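Local coordinates for autophagy protein 5 (Saccharomyces cerevisiae, PDB 2DYO) that takes part in autophagic vesicle formation and cytoplasm-to-vacuole transport, and is required for nucleophagy and mitophagy, at residues P204-T209 against F279-L284. Sequence-based numbering, arbitrary orientation.
Sequences PLIIQT and FLYITL
With CG placed between its backbone N and carbonyl carbon (chi1 70°) and the chain extended beyond, Gln208 carries its amide across to Thr283, whose OG1 lies beside its own backbone N. NE2 of Gln208 donates to OG1 of Thr283 over 2.9 Å, nearly straight at 175°, with the hydroxyl oxygen in the amide plane. The same NE2 also bonds to the carbonyl of Val92, so two acceptors hold the buried amide and fix its rotation. A leucine in place of Gln208 would probably leave the Thr283 hydroxyl and the Val92 carbonyl without this shared donor.

The backbones are joined by a textbook parallel ladder. Five backbone bonds alternate in direction, from Leu280 N to Pro204 O (2.9 Å) through to Leu284 N to Gln208 O (2.8 Å), and the two strand segments are twisted against each other by 19°.

The pair exemplifies how parallel strands send alternate residues to opposite faces of a sheet. On the face bearing Gln208, Ile206 lies alongside Tyr281: its CB and CG2 rest against CD2 of the Tyr281 ring, and CD1 reaches CE2 at 3.5 Å. That CD1 also sits over a face of the Phe279 ring, 4.1 Å from its centroid, in a CH-pi contact, while Pro204 CB packs on Phe279 CD2 at 3.7 Å. The other face is aliphatic: Leu205 CD1 meets Leu280 CD2, Ile207 CG1 touches Ile282 CD1 at 3.6 Å, and Ile207 CG2 meets Leu284 CD1.

In the ubiquitin-like UblB fold, a 2-1-5-3-4 sheet, this sets the first strand, 205-208, beside the central last strand, 280-286. Strand 218-219 flanks 205-208 and strand 251-255 flanks 280-286, while helix 90-98 covers the Gln208–Tyr281 side and helix 142-159 packs on Pro204 and Phe279.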
loop_
_atom_site.group_PDB
_atom_site.type_symbol
_atom_site.label_atom_id
_atom_site.label_comp_id
_atom_site.label_asym_id
_atom_site.label_seq_id
_atom_site.Cartn_x
_atom_site.Cartn_y
_atom_site.Cartn_z
ATOM N N PRO A 204 5.861 13.519 -5.888
ATOM C CA PRO A 204 5.930 12.096 -6.229
ATOM C C PRO A 204 4.478 11.620 -6.208
ATOM O O PRO A 204 3.949 11.255 -5.150
ATOM C CB PRO A 204 6.736 11.491 -5.075
ATOM C CG PRO A 204 7.532 12.665 -4.539
ATOM C CD PRO A 204 6.516 13.774 -4.592
ATOM N N LEU A 205 3.842 11.648 -7.371
ATOM C CA LEU A 205 2.444 11.261 -7.493
ATOM C C LEU A 205 2.218 10.130 -8.483
ATOM O O LEU A 205 2.735 10.151 -9.599
ATOM C CB LEU A 205 1.616 12.471 -7.939
ATOM C CG LEU A 205 0.133 12.234 -8.253
ATOM C CD1 LEU A 205 -0.628 11.927 -6.963
ATOM C CD2 LEU A 205 -0.455 13.485 -8.935
ATOM N N ILE A 206 1.436 9.147 -8.060
ATOM C CA ILE A 206 1.082 8.027 -8.907
ATOM C C ILE A 206 -0.440 8.047 -8.972
ATOM O O ILE A 206 -1.109 8.165 -7.940
ATOM C CB ILE A 206 1.578 6.688 -8.321
ATOM C CG1 ILE A 206 3.102 6.614 -8.475
ATOM C CG2 ILE A 206 0.886 5.517 -9.028
ATOM C CD1 ILE A 206 3.748 5.397 -7.861
ATOM N N ILE A 207 -0.975 7.972 -10.185
ATOM C CA ILE A 207 -2.423 7.994 -10.397
ATOM C C ILE A 207 -2.852 6.676 -11.012
ATOM O O ILE A 207 -2.289 6.249 -12.014
ATOM C CB ILE A 207 -2.828 9.133 -11.351
ATOM C CG1 ILE A 207 -2.360 10.478 -10.787
ATOM C CG2 ILE A 207 -4.342 9.134 -11.539
ATOM C CD1 ILE A 207 -2.594 11.666 -11.721
ATOM N N GLN A 208 -3.847 6.034 -10.411
ATOM C CA GLN A 208 -4.324 4.752 -10.912
ATOM C C GLN A 208 -5.843 4.703 -10.964
ATOM O O GLN A 208 -6.518 5.498 -10.312
ATOM C CB GLN A 208 -3.831 3.616 -10.003
ATOM C CG GLN A 208 -4.495 3.606 -8.613
ATOM C CD GLN A 208 -4.049 2.434 -7.742
ATOM O OE1 GLN A 208 -3.204 1.637 -8.138
ATOM N NE2 GLN A 208 -4.623 2.331 -6.550
ATOM N N THR A 209 -6.372 3.776 -11.759
ATOM C CA THR A 209 -7.814 3.573 -11.845
ATOM C C THR A 209 -8.082 2.243 -11.138
ATOM O O THR A 209 -7.387 1.908 -10.180
ATOM C CB THR A 209 -8.310 3.503 -13.309
ATOM O OG1 THR A 209 -7.564 2.516 -14.029
ATOM C CG2 THR A 209 -8.163 4.869 -13.986
ATOM N N PHE A 279 5.542 7.778 -1.953
ATOM C CA PHE A 279 4.690 8.251 -3.039
ATOM C C PHE A 279 3.260 8.511 -2.589
ATOM O O PHE A 279 2.725 7.801 -1.729
ATOM C CB PHE A 279 4.641 7.233 -4.190
ATOM C CG PHE A 279 5.797 7.329 -5.145
ATOM C CD1 PHE A 279 6.960 6.598 -4.933
ATOM C CD2 PHE A 279 5.719 8.152 -6.263
ATOM C CE1 PHE A 279 8.032 6.685 -5.826
ATOM C CE2 PHE A 279 6.784 8.245 -7.161
ATOM C CZ PHE A 279 7.942 7.510 -6.939
ATOM N N LEU A 280 2.654 9.545 -3.164
ATOM C CA LEU A 280 1.254 9.857 -2.895
ATOM C C LEU A 280 0.499 9.105 -3.980
ATOM O O LEU A 280 0.815 9.242 -5.161
ATOM C CB LEU A 280 0.969 11.351 -3.046
ATOM C CG LEU A 280 -0.532 11.683 -3.062
ATOM C CD1 LEU A 280 -1.156 11.365 -1.696
ATOM C CD2 LEU A 280 -0.726 13.145 -3.406
ATOM N N TYR A 281 -0.485 8.300 -3.590
ATOM C CA TYR A 281 -1.263 7.551 -4.565
ATOM C C TYR A 281 -2.711 8.009 -4.587
ATOM O O TYR A 281 -3.339 8.151 -3.538
ATOM C CB TYR A 281 -1.279 6.049 -4.248
ATOM C CG TYR A 281 0.032 5.322 -4.407
ATOM C CD1 TYR A 281 0.979 5.325 -3.393
ATOM C CD2 TYR A 281 0.303 4.589 -5.564
ATOM C CE1 TYR A 281 2.171 4.605 -3.517
ATOM C CE2 TYR A 281 1.485 3.874 -5.701
ATOM C CZ TYR A 281 2.410 3.882 -4.672
ATOM O OH TYR A 281 3.560 3.148 -4.783
ATOM N N ILE A 282 -3.242 8.264 -5.775
ATOM C CA ILE A 282 -4.650 8.600 -5.844
ATOM C C ILE A 282 -5.300 7.574 -6.747
ATOM O O ILE A 282 -4.694 7.093 -7.717
ATOM C CB ILE A 282 -4.925 10.043 -6.342
ATOM C CG1 ILE A 282 -4.329 10.272 -7.723
ATOM C CG2 ILE A 282 -4.360 11.055 -5.339
ATOM C CD1 ILE A 282 -4.491 11.711 -8.185
ATOM N N THR A 283 -6.520 7.200 -6.392
ATOM C CA THR A 283 -7.270 6.220 -7.158
ATOM C C THR A 283 -8.508 6.908 -7.717
ATOM O O THR A 283 -9.286 7.501 -6.975
ATOM C CB THR A 283 -7.685 5.042 -6.257
ATOM O OG1 THR A 283 -6.504 4.409 -5.744
ATOM C CG2 THR A 283 -8.511 4.026 -7.035
ATOM N N LEU A 284 -8.669 6.847 -9.033
ATOM C CA LEU A 284 -9.805 7.478 -9.684
ATOM C C LEU A 284 -10.938 6.479 -9.832
ATOM O O LEU A 284 -10.750 5.400 -10.389
ATOM C CB LEU A 284 -9.397 8.000 -11.060
ATOM C CG LEU A 284 -8.171 8.916 -11.073
ATOM C CD1 LEU A 284 -7.859 9.318 -12.510
ATOM C CD2 LEU A 284 -8.423 10.145 -10.205
#